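Local coordinates for insecticidal crystal protein Cry35Ab1 (Bacillus thuringiensis, PDB 4JP0), which serves as one component of a binary insecticidal toxin, acting with Cry34Ab1 against western corn rootworm, probably at the larval midgut epithelium, at residues A[38-42]-A[43-47]; A[71-75]-A[76-80]; A[94-98]-A[99-103]; A[241-244]-A[245-249]; A[273-276]-A[277-281]. All coordinates share one frame; numbering follows the deposited sequence. Where two conformers were deposited one is given.

Contact 1. Residues A[38-42]-A[43-47]; sequences DDIDD and YNLKW
Tyr43 is held to the turn before it by one backbone hydrogen bond, Tyr43 N to Ile40 O at 3.0 Å. Inside the turn Asp42 N bonds likewise to Asp39 O, so two successive bonds spanning three residues wind the short 3-10 segment that leads into strand 43-52. The ring contact is edge-on: Tyr43 CD1 sits 3.3 Å from Asp39 O, which lies in the ring plane. With CG anti to its own carbonyl carbon (chi1 -68°), the ring's edge is brought back beside the Asp39 carbonyl; Tyr22 meets the ring edge-to-face. Apolar contact is light. Ile40 CD1 reaches Leu45 CD1 and Leu45 CD2, each at 4.1 Å, the two side chains crossing at about a right angle. Past the turn, Asn44 uses both ends of its amide on Lys46: OD1 accepts from Lys46 N at 3.0 Å, an Asx turn, and ND2 donates to Lys46 O at 2.9 Å, which fixes the amide's rotation. Main-chain carbonyls thus organise the turn, while the carboxylates of Asp39, Asp41 and Asp42 stay at the surface and probably make this corner of the lectin-like domain negative.

Contact 2. Residues A[71-75]-A[76-80]; sequences NVNND and KINVS
Strands 71-73 and 76-80 run antiparallel with their axes at 135°, Asn71-Asn78 and Asn73-Lys76 forming hydrogen-bonded pairs and Val72-Ile77 the non-hydrogen-bonded pair between them. A type I' turn closes the hairpin, with both Asn74 and Asp75 at positive phi, and Lys76 N and Asn73 O bond across it at 2.9 Å. On one face the asparagines do the work. Asn71 and Asn78 lie side by side, pointing the same way with their amide planes 38° apart, and Asn71 ND2 donates to Asn78 OD1 at 3.2 Å. Asn78 CG sits between its backbone N and carbonyl carbon (chi1 72°), which brings OD1 over the neighbouring strand. Ser80 OG lies 3.2 Å from Asn78 OD1 in one of its two conformers, at best a weak and doubtful bond, while the other end of the Asn71 amide is engaged by Gln89. The hairpin belongs to the ricin B-type, beta-trefoil part of the toxin, and its opposite face, bearing Val72 and Ile77, turns inward against Trp91 and Leu123. There Val72 CG2 and Ile77 CD1 come within 3.3 Å, tighter than ordinary carbon contact, so the exact placing of these methyls is doubtful. At the turn Lys76 bends at its last two torsions and curls over the loop, so that NZ donates to Asn74 O at 2.8 Å and passes 3.6 Å from Asn74 CB. The Asp75 carboxylate leads away from the partner strand, and its OD1 makes a salt bridge with Lys108.

Contact 3. Residues A[94-98]-A[99-103]; sequences KANGS and SYVIQ
The Tyr100 ring has Lys94 O at its edge, near the ring plane, while Ala95 approaches obliquely, its CA 3.7 Å from Tyr100 CD2 and its CB 4.3 Å from Tyr100 CE2. Leu2 and Ile93 add further contacts to the same tyrosine. On the other face of the hairpin Lys94 lies across Val101, with Lys94 CE 3.6 Å from Val101 CG1. The lysine chain bends once, at chi3 (-67°), and carries NZ to Gln103 OE1 at 3.0 Å. Its second partner is Glu126, in a salt bridge, so the ammonium ties the hairpin to a neighbouring loop. Next along this face, Val101 CG2 touches Asn96 ND2 at 4.0 Å, and that amide nitrogen is bonded to Gln134. A water links the serines at the turn, 2.6 Å from Ser99 OG; its 2.4 Å distance to Ser98 OG is short enough to be doubtful. Ser99 OG is also bonded to Asn136. Between the strands Lys94 pairs with Val101 by two straight backbone bonds, and Asn96 with Ser99 by two more. A type II' turn with Gly97 at positive phi makes this a beta hairpin with a two-residue loop; the beta-trefoil fold of this lectin-like part is assembled from two-stranded hairpins.

Contact 4. Residues A[241-244]-A[245-249]; sequences TTII and NTLGF
Ile243 packs over the ring of Phe249 where helix 240-247 ends and the chain turns into strand 249-251, a helix C-terminus closed by a glycine at positive phi. Ile243 CG1 stands 4.1 Å from the Phe249 ring centroid, only 12° off the normal, a CH-pi contact over the centre of one face. The terminal methyl slides toward the rim, with Ile243 CD1 3.4 Å from Phe249 CE1. Phe249 O in turn lies 3.3 Å from Ile243 CG1, so Phe249 meets this isoleucine with both ring and carbonyl oxygen. A hydroxyl secures the preceding turn: Thr246 OG1, anti to its own carbonyl carbon (chi1 -52°), donates to Thr242 O in the carbonyl plane, though the 2.5 Å length is doubtfully short. The Thr246 N bond to the same oxygen is weak; the helix has a wider, pi-type turn at 241-244. Leu247 N holds Ile243 O at 2.9 Å. Farther out, Met331, Leu318 and Leu320 of the long strands 327-346 and 307-323 underlie the helix, Phe259 meets the Phe249 ring with planes at about 45°, and Leu247 O accepts from Thr268. At Gly248 the backbone shape is one that calls for glycine, and Gly248 N donates to Ile244 O at 2.8 Å while leaning weakly on Ile243 O at 3.3 Å.

Contact 5. Residues A[273-276]-A[277-281]; sequences TQLN and EELKI
This is the last turn of helix 272-279, in the insecticidal crystal toxin (P42) part of the chain, where side chains four and five residues apart meet and the helix gives way to an extended segment. Regular backbone bonds hold it: Glu277 N to Thr273 O at 2.9 Å, Glu278 N to Gln274 O at 2.8 Å and Leu279 N to Leu275 O at 3.0 Å. Lys280 then leaves helical geometry with positive phi, and Asn276 secures the exit. With CG anti to the backbone N (chi1 166°), its amide turns along the departing chain, and Asn276 ND2 donates to Ile281 O at 2.7 Å. The bond is nearly straight at 160° and lies in the asparagine's own amide plane, but the donor stands above the carbonyl plane of Ile281. Asn276 CA adds a C-H...O contact to the same oxygen, and Ile281 N returns a weak bond to Asn276 O. On the polar side Gln274 CG rests against the carboxylate carbon of Glu278, CG to CD 3.7 Å, the amide and carboxylate planes 39° apart. The amide nitrogen of Gln274 is spoken for by Thr179 and Leu180 O. Leu275 and Leu279 run side by side, Leu275 CD2 to Leu279 CD1 at 4.0 Å. Both leucines press on Leu205 of strand 202-221 and Thr179 of strand 174-182, Leu275 and Asn276 reach Met257 of strand 257-259, and Asp53 bonds to Thr273 N near the helix start.

How the contacts relate
Contacts 1, 2 and 3 lie in the ricin B-type lectin part of the chain, contacts 4 and 5 in the toxin part. Contact 1 is the most superficial, a turn rich in carboxylates; the other four are partly buried. Contacts 2 and 3 are both hairpins with two-residue loops, alike in register but closed by different turns, type I' and type II', and their polar faces rely on paired asparagines and on a lysine reaching glutamine respectively. Contacts 4 and 5 both end helices at a residue of positive phi, glycine in one and lysine in the other. Contact 1 touches contact 2 through Trp47 and Val79, and contact 4 touches contact 5 through Phe249 and Leu275, whereas contact 3 touches none of the others.

Contact 1. Residues A[38-42]-A[43-47]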
# COMPACT_ATOMS: atom_id res chain seq x y z
N ASP A 38 -13.97 -33.25 -25.40
CA ASP A 38 -13.14 -33.19 -26.61
C ASP A 38 -12.51 -31.83 -26.85
O ASP A 38 -11.48 -31.74 -27.43
CB ASP A 38 -13.88 -33.70 -27.88
CG ASP A 38 -14.88 -32.70 -28.45
OD1 ASP A 38 -15.57 -32.03 -27.72
OD2 ASP A 38 -15.00 -32.61 -29.67
N ASP A 39 -13.15 -30.79 -26.39
CA ASP A 39 -12.63 -29.46 -26.61
C ASP A 39 -12.15 -28.82 -25.30
O ASP A 39 -12.10 -27.59 -25.22
CB ASP A 39 -13.70 -28.52 -27.20
CG ASP A 39 -14.20 -28.94 -28.58
OD1 ASP A 39 -13.41 -29.45 -29.44
OD2 ASP A 39 -15.39 -28.77 -28.91
N ILE A 40 -11.80 -29.61 -24.29
CA ILE A 40 -11.37 -29.00 -23.01
C ILE A 40 -10.17 -28.09 -23.16
O ILE A 40 -10.00 -27.13 -22.39
CB ILE A 40 -11.12 -30.05 -21.90
CG1 ILE A 40 -11.14 -29.39 -20.52
CG2 ILE A 40 -9.79 -30.80 -22.14
CD1 ILE A 40 -12.50 -28.89 -20.08
N ASP A 41 -9.32 -28.38 -24.15
CA ASP A 41 -8.14 -27.56 -24.36
C ASP A 41 -8.45 -26.13 -24.84
O ASP A 41 -7.57 -25.29 -24.86
CB ASP A 41 -7.16 -28.27 -25.29
CG ASP A 41 -6.49 -29.46 -24.63
OD1 ASP A 41 -5.95 -30.32 -25.37
OD2 ASP A 41 -6.45 -29.64 -23.39
N ASP A 42 -9.69 -25.85 -25.21
CA ASP A 42 -10.09 -24.49 -25.61
C ASP A 42 -10.66 -23.69 -24.43
O ASP A 42 -11.16 -22.55 -24.58
CB ASP A 42 -11.16 -24.55 -26.69
CG ASP A 42 -10.65 -25.19 -27.97
OD1 ASP A 42 -9.50 -24.94 -28.39
OD2 ASP A 42 -11.34 -25.96 -28.64
N TYR A 43 -10.61 -24.28 -23.25
CA TYR A 43 -11.11 -23.58 -22.06
C TYR A 43 -10.02 -23.40 -21.03
O TYR A 43 -9.05 -24.15 -21.00
CB TYR A 43 -12.20 -24.40 -21.39
CG TYR A 43 -13.46 -24.50 -22.21
CD1 TYR A 43 -13.53 -25.37 -23.28
CD2 TYR A 43 -14.55 -23.67 -21.94
CE1 TYR A 43 -14.69 -25.47 -24.06
CE2 TYR A 43 -15.74 -23.76 -22.72
CZ TYR A 43 -15.79 -24.67 -23.77
OH TYR A 43 -16.92 -24.78 -24.55
N ASN A 44 -10.22 -22.43 -20.14
CA ASN A 44 -9.39 -22.29 -18.97
C ASN A 44 -10.13 -22.82 -17.74
O ASN A 44 -11.27 -22.42 -17.52
CB ASN A 44 -9.09 -20.82 -18.68
CG ASN A 44 -8.40 -20.64 -17.35
OD1 ASN A 44 -7.38 -21.26 -17.11
ND2 ASN A 44 -9.00 -19.84 -16.43
N LEU A 45 -9.49 -23.69 -16.96
CA LEU A 45 -10.07 -24.17 -15.70
C LEU A 45 -9.29 -23.68 -14.47
O LEU A 45 -9.58 -24.13 -13.36
CB LEU A 45 -10.04 -25.71 -15.64
CG LEU A 45 -10.55 -26.49 -16.84
CD1 LEU A 45 -10.55 -28.01 -16.60
CD2 LEU A 45 -11.92 -26.02 -17.18
N LYS A 46 -8.35 -22.75 -14.66
CA LYS A 46 -7.41 -22.39 -13.60
C LYS A 46 -7.77 -21.05 -13.03
O LYS A 46 -7.89 -20.09 -13.78
CB LYS A 46 -5.97 -22.32 -14.13
CG LYS A 46 -5.39 -23.69 -14.50
CD LYS A 46 -3.94 -23.58 -14.97
CE LYS A 46 -3.43 -24.92 -15.49
NZ LYS A 46 -1.95 -24.90 -15.75
N TRP A 47 -7.88 -21.00 -11.70
CA TRP A 47 -8.33 -19.82 -10.99
C TRP A 47 -7.34 -19.44 -9.88
O TRP A 47 -6.76 -20.33 -9.23
CB TRP A 47 -9.75 -20.04 -10.40
CG TRP A 47 -10.65 -20.51 -11.42
CD1 TRP A 47 -11.16 -21.78 -11.56
CD2 TRP A 47 -11.14 -19.75 -12.51
NE1 TRP A 47 -11.95 -21.83 -12.69
CE2 TRP A 47 -11.92 -20.61 -13.31
CE3 TRP A 47 -10.97 -18.41 -12.94
CZ2 TRP A 47 -12.55 -20.18 -14.51
CZ3 TRP A 47 -11.60 -17.98 -14.12
CH2 TRP A 47 -12.39 -18.87 -14.87

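Contact 2. Residues A[71-75]-A[76-80]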
# COMPACT_ATOMS: atom_id res chain seq x y z
N ASN A 71 -17.28 -12.07 -12.17
CA ASN A 71 -18.07 -10.89 -12.13
C ASN A 71 -19.52 -11.28 -12.30
O ASN A 71 -19.85 -12.04 -13.19
CB ASN A 71 -17.61 -10.00 -13.29
CG ASN A 71 -18.41 -8.72 -13.43
OD1 ASN A 71 -18.06 -7.69 -12.80
ND2 ASN A 71 -19.42 -8.72 -14.32
N VAL A 72 -20.38 -10.82 -11.40
CA VAL A 72 -21.77 -11.23 -11.44
C VAL A 72 -22.64 -10.20 -12.12
O VAL A 72 -22.63 -9.01 -11.77
CB VAL A 72 -22.30 -11.44 -10.01
CG1 VAL A 72 -23.79 -11.83 -10.02
CG2 VAL A 72 -21.45 -12.48 -9.29
N ASN A 73 -23.40 -10.66 -13.10
CA ASN A 73 -24.38 -9.79 -13.76
C ASN A 73 -25.67 -10.56 -13.89
O ASN A 73 -25.68 -11.62 -14.50
CB ASN A 73 -23.93 -9.44 -15.16
CG ASN A 73 -22.77 -8.50 -15.19
OD1 ASN A 73 -21.77 -8.75 -15.90
ND2 ASN A 73 -22.89 -7.37 -14.49
N ASN A 74 -26.75 -10.06 -13.30
CA ASN A 74 -28.03 -10.76 -13.44
C ASN A 74 -27.96 -12.27 -13.18
O ASN A 74 -28.41 -13.08 -13.98
CB ASN A 74 -28.60 -10.46 -14.82
CG ASN A 74 -28.85 -8.96 -15.04
OD1 ASN A 74 -29.46 -8.31 -14.19
ND2 ASN A 74 -28.39 -8.41 -16.16
N ASP A 75 -27.32 -12.63 -12.07
CA ASP A 75 -27.22 -14.01 -11.60
C ASP A 75 -26.35 -14.91 -12.42
O ASP A 75 -26.29 -16.10 -12.16
CB ASP A 75 -28.60 -14.67 -11.46
CG ASP A 75 -29.51 -13.87 -10.55
OD1 ASP A 75 -29.09 -13.39 -9.49
OD2 ASP A 75 -30.78 -13.71 -10.97
N LYS A 76 -25.69 -14.35 -13.43
CA LYS A 76 -24.78 -15.15 -14.24
C LYS A 76 -23.38 -14.69 -13.92
O LYS A 76 -23.21 -13.59 -13.38
CB LYS A 76 -25.09 -14.95 -15.72
CG LYS A 76 -26.50 -15.41 -16.10
CD LYS A 76 -26.99 -14.84 -17.42
CE LYS A 76 -27.62 -13.46 -17.31
NZ LYS A 76 -28.99 -13.47 -16.72
N ILE A 77 -22.37 -15.51 -14.23
CA ILE A 77 -21.01 -15.13 -13.93
C ILE A 77 -20.25 -15.06 -15.24
O ILE A 77 -20.35 -15.98 -16.07
CB ILE A 77 -20.26 -16.19 -13.06
CG1 ILE A 77 -21.03 -16.52 -11.77
CG2 ILE A 77 -18.88 -15.66 -12.76
CD1 ILE A 77 -21.45 -15.31 -11.00
N ASN A 78 -19.49 -13.99 -15.42
CA ASN A 78 -18.55 -13.92 -16.51
C ASN A 78 -17.25 -13.39 -15.93
O ASN A 78 -17.14 -13.24 -14.71
CB ASN A 78 -19.09 -13.03 -17.67
CG ASN A 78 -19.09 -11.57 -17.31
OD1 ASN A 78 -18.82 -11.21 -16.18
ND2 ASN A 78 -19.37 -10.71 -18.30
N VAL A 79 -16.23 -13.21 -16.77
CA VAL A 79 -15.02 -12.57 -16.26
C VAL A 79 -14.96 -11.16 -16.82
O VAL A 79 -15.23 -10.95 -18.03
CB VAL A 79 -13.71 -13.35 -16.54
CG1 VAL A 79 -13.60 -14.57 -15.65
CG2 VAL A 79 -13.56 -13.73 -18.09
N SER A 80 -14.66 -10.19 -15.94
CA SER A 80 -14.56 -8.80 -16.38
C SER A 80 -13.34 -8.15 -15.75
O SER A 80 -12.78 -8.65 -14.77
CB SER A 80 -15.80 -7.99 -15.93
OG SER A 80 -17.02 -8.54 -16.39

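Contact 3. Residues A[94-98]-A[99-103]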
# COMPACT_ATOMS: atom_id res chain seq x y z
N LYS A 94 -16.92 -20.37 1.98
CA LYS A 94 -17.30 -20.81 3.30
C LYS A 94 -17.21 -22.32 3.39
O LYS A 94 -17.87 -23.01 2.65
CB LYS A 94 -18.78 -20.41 3.53
CG LYS A 94 -19.12 -18.95 3.19
CD LYS A 94 -20.55 -18.53 3.69
CE LYS A 94 -21.68 -19.29 2.93
NZ LYS A 94 -23.07 -19.09 3.53
N ALA A 95 -16.37 -22.82 4.30
CA ALA A 95 -16.28 -24.26 4.53
C ALA A 95 -17.64 -24.84 4.93
O ALA A 95 -18.34 -24.27 5.79
CB ALA A 95 -15.25 -24.56 5.61
N ASN A 96 -18.01 -25.96 4.31
CA ASN A 96 -19.29 -26.62 4.63
C ASN A 96 -19.05 -28.10 4.52
O ASN A 96 -19.20 -28.69 3.45
CB ASN A 96 -20.40 -26.17 3.66
CG ASN A 96 -21.79 -26.55 4.15
OD1 ASN A 96 -22.08 -26.52 5.36
ND2 ASN A 96 -22.68 -26.87 3.22
N GLY A 97 -18.66 -28.69 5.63
CA GLY A 97 -18.28 -30.08 5.65
C GLY A 97 -17.03 -30.24 4.80
O GLY A 97 -16.04 -29.53 4.95
N SER A 98 -17.10 -31.17 3.85
CA SER A 98 -15.93 -31.47 3.04
C SER A 98 -15.83 -30.62 1.77
O SER A 98 -14.92 -30.78 0.96
CB SER A 98 -15.95 -32.96 2.68
OG SER A 98 -17.27 -33.36 2.32
N SER A 99 -16.75 -29.69 1.57
CA SER A 99 -16.70 -28.85 0.39
C SER A 99 -16.80 -27.37 0.78
O SER A 99 -16.53 -27.01 1.87
CB SER A 99 -17.82 -29.25 -0.55
OG SER A 99 -17.66 -30.55 -1.01
N TYR A 100 -17.21 -26.55 -0.14
CA TYR A 100 -17.34 -25.13 0.14
C TYR A 100 -18.55 -24.53 -0.53
O TYR A 100 -18.95 -24.95 -1.60
CB TYR A 100 -16.16 -24.36 -0.44
CG TYR A 100 -14.81 -24.63 0.18
CD1 TYR A 100 -13.92 -25.53 -0.40
CD2 TYR A 100 -14.42 -23.97 1.33
CE1 TYR A 100 -12.68 -25.76 0.15
CE2 TYR A 100 -13.16 -24.20 1.88
CZ TYR A 100 -12.30 -25.10 1.29
OH TYR A 100 -11.05 -25.33 1.86
N VAL A 101 -19.11 -23.51 0.11
CA VAL A 101 -20.17 -22.71 -0.49
C VAL A 101 -19.49 -21.44 -0.96
O VAL A 101 -18.66 -20.85 -0.20
CB VAL A 101 -21.27 -22.36 0.55
CG1 VAL A 101 -22.26 -21.29 -0.01
CG2 VAL A 101 -21.99 -23.64 0.98
N ILE A 102 -19.76 -21.03 -2.20
CA ILE A 102 -19.13 -19.83 -2.75
C ILE A 102 -20.22 -18.79 -2.85
O ILE A 102 -21.19 -18.95 -3.58
CB ILE A 102 -18.44 -20.12 -4.11
CG1 ILE A 102 -17.30 -21.12 -3.89
CG2 ILE A 102 -17.88 -18.83 -4.69
CD1 ILE A 102 -16.71 -21.78 -5.19
N GLN A 103 -20.06 -17.73 -2.07
CA GLN A 103 -21.13 -16.75 -1.96
C GLN A 103 -20.72 -15.37 -2.51
O GLN A 103 -19.65 -14.83 -2.17
CB GLN A 103 -21.50 -16.62 -0.50
CG GLN A 103 -22.61 -15.58 -0.19
CD GLN A 103 -23.01 -15.61 1.26
OE1 GLN A 103 -23.43 -16.65 1.77
NE2 GLN A 103 -22.87 -14.48 1.94
O HOH W 1 -18.55 -32.44 0.46

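Contact 4. Residues A[241-244]-A[245-249]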
# COMPACT_ATOMS: atom_id res chain seq x y z
N THR A 241 0.87 10.34 -12.30
CA THR A 241 1.59 9.33 -13.08
C THR A 241 2.36 8.30 -12.27
O THR A 241 2.99 7.39 -12.83
CB THR A 241 2.52 10.01 -14.10
OG1 THR A 241 3.53 10.78 -13.41
CG2 THR A 241 1.76 11.04 -14.92
N THR A 242 2.32 8.41 -10.96
CA THR A 242 3.02 7.48 -10.10
C THR A 242 2.14 6.59 -9.27
O THR A 242 1.81 5.54 -9.70
CB THR A 242 4.01 8.17 -9.19
OG1 THR A 242 3.36 9.15 -8.41
CG2 THR A 242 5.02 8.77 -9.96
N ILE A 243 1.73 7.05 -8.11
CA ILE A 243 0.87 6.30 -7.20
C ILE A 243 -0.61 6.17 -7.59
O ILE A 243 -1.21 5.09 -7.43
CB ILE A 243 1.04 6.83 -5.76
CG1 ILE A 243 0.43 5.85 -4.76
CG2 ILE A 243 0.51 8.25 -5.58
CD1 ILE A 243 1.24 5.73 -3.49
N ILE A 244 -1.22 7.24 -8.09
CA ILE A 244 -2.60 7.12 -8.48
C ILE A 244 -2.74 6.17 -9.66
O ILE A 244 -3.50 5.21 -9.61
CB ILE A 244 -3.22 8.48 -8.87
CG1 ILE A 244 -3.13 9.46 -7.71
CG2 ILE A 244 -4.69 8.27 -9.32
CD1 ILE A 244 -3.37 10.94 -8.14
N ASN A 245 -2.03 6.40 -10.74
CA ASN A 245 -2.29 5.52 -11.88
C ASN A 245 -1.78 4.09 -11.66
O ASN A 245 -2.22 3.18 -12.34
CB ASN A 245 -1.76 6.12 -13.20
CG ASN A 245 -2.79 7.10 -13.89
OD1 ASN A 245 -3.95 7.29 -13.44
ND2 ASN A 245 -2.36 7.73 -14.97
N THR A 246 -0.87 3.89 -10.71
CA THR A 246 -0.35 2.54 -10.46
C THR A 246 -1.14 1.75 -9.42
O THR A 246 -1.37 0.57 -9.61
CB THR A 246 1.15 2.57 -10.03
OG1 THR A 246 1.92 3.34 -10.97
CG2 THR A 246 1.76 1.21 -10.17
N LEU A 247 -1.54 2.40 -8.33
CA LEU A 247 -2.24 1.73 -7.24
C LEU A 247 -3.63 2.26 -6.92
O LEU A 247 -4.35 1.66 -6.12
CB LEU A 247 -1.41 1.82 -5.97
CG LEU A 247 -0.07 1.06 -6.00
CD1 LEU A 247 0.76 1.42 -4.78
CD2 LEU A 247 -0.34 -0.46 -6.10
N GLY A 248 -4.02 3.39 -7.51
CA GLY A 248 -5.36 3.91 -7.23
C GLY A 248 -5.52 4.64 -5.90
O GLY A 248 -6.62 4.71 -5.34
N PHE A 249 -4.43 5.18 -5.37
CA PHE A 249 -4.55 6.05 -4.19
C PHE A 249 -3.57 7.20 -4.27
O PHE A 249 -2.61 7.15 -5.05
CB PHE A 249 -4.55 5.30 -2.83
CG PHE A 249 -3.22 4.76 -2.41
CD1 PHE A 249 -2.37 5.50 -1.59
CD2 PHE A 249 -2.87 3.44 -2.70
CE1 PHE A 249 -1.19 4.99 -1.16
CE2 PHE A 249 -1.68 2.93 -2.28
CZ PHE A 249 -0.83 3.67 -1.50

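Contact 5. Residues A[273-276]-A[277-281]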
# COMPACT_ATOMS: atom_id res chain seq x y z
N THR A 273 -7.67 -1.54 4.44
CA THR A 273 -7.42 -1.89 5.84
C THR A 273 -6.04 -2.52 5.96
O THR A 273 -5.29 -2.25 6.90
CB THR A 273 -8.49 -2.87 6.34
OG1 THR A 273 -9.73 -2.18 6.45
CG2 THR A 273 -8.19 -3.33 7.76
N GLN A 274 -5.71 -3.37 5.01
CA GLN A 274 -4.41 -4.04 4.97
C GLN A 274 -3.30 -3.00 4.82
O GLN A 274 -2.27 -3.07 5.47
CB GLN A 274 -4.36 -4.98 3.77
CG GLN A 274 -2.96 -5.58 3.51
CD GLN A 274 -2.93 -6.39 2.24
OE1 GLN A 274 -3.97 -6.87 1.79
NE2 GLN A 274 -1.73 -6.59 1.69
N LEU A 275 -3.52 -2.06 3.91
CA LEU A 275 -2.54 -1.00 3.74
C LEU A 275 -2.37 -0.18 5.01
O LEU A 275 -1.26 0.16 5.40
CB LEU A 275 -2.91 -0.11 2.56
CG LEU A 275 -2.94 -0.78 1.19
CD1 LEU A 275 -3.25 0.28 0.12
CD2 LEU A 275 -1.61 -1.48 0.89
N ASN A 276 -3.47 0.19 5.64
CA ASN A 276 -3.40 1.03 6.83
C ASN A 276 -2.59 0.29 7.90
O ASN A 276 -1.66 0.83 8.51
CB ASN A 276 -4.83 1.30 7.31
CG ASN A 276 -4.90 1.87 8.71
OD1 ASN A 276 -5.47 1.26 9.62
ND2 ASN A 276 -4.40 3.07 8.88
N GLU A 277 -2.93 -0.97 8.10
CA GLU A 277 -2.30 -1.73 9.15
C GLU A 277 -0.84 -2.15 8.87
O GLU A 277 0.01 -2.00 9.74
CB GLU A 277 -3.18 -2.95 9.49
CG GLU A 277 -4.54 -2.55 10.04
CD GLU A 277 -5.29 -3.72 10.66
OE1 GLU A 277 -4.68 -4.83 10.77
OE2 GLU A 277 -6.46 -3.50 11.05
N GLU A 278 -0.56 -2.65 7.67
CA GLU A 278 0.75 -3.20 7.35
C GLU A 278 1.75 -2.13 6.91
O GLU A 278 2.97 -2.29 7.08
CB GLU A 278 0.62 -4.36 6.33
CG GLU A 278 -0.18 -5.54 6.90
CD GLU A 278 -0.35 -6.71 5.93
OE1 GLU A 278 0.34 -6.74 4.90
OE2 GLU A 278 -1.20 -7.62 6.20
N LEU A 279 1.27 -1.02 6.38
CA LEU A 279 2.19 0.06 6.05
C LEU A 279 2.18 1.17 7.08
O LEU A 279 3.05 2.05 7.04
CB LEU A 279 1.89 0.61 4.67
CG LEU A 279 2.04 -0.41 3.55
CD1 LEU A 279 1.77 0.25 2.22
CD2 LEU A 279 3.45 -1.03 3.58
N LYS A 280 1.23 1.10 8.01
CA LYS A 280 1.08 2.13 9.06
C LYS A 280 0.92 3.50 8.48
O LYS A 280 1.63 4.46 8.87
CB LYS A 280 2.25 2.11 10.07
CG LYS A 280 2.65 0.71 10.48
CD LYS A 280 4.01 0.71 11.15
CE LYS A 280 4.16 -0.47 12.11
NZ LYS A 280 4.76 -0.02 13.43
N ILE A 281 -0.03 3.61 7.56
CA ILE A 281 -0.35 4.89 6.94
C ILE A 281 -1.79 5.20 7.33
O ILE A 281 -2.67 4.37 7.19
CB ILE A 281 -0.26 4.75 5.43
CG1 ILE A 281 1.20 4.57 4.99
CG2 ILE A 281 -0.85 5.96 4.75
CD1 ILE A 281 1.30 4.13 3.57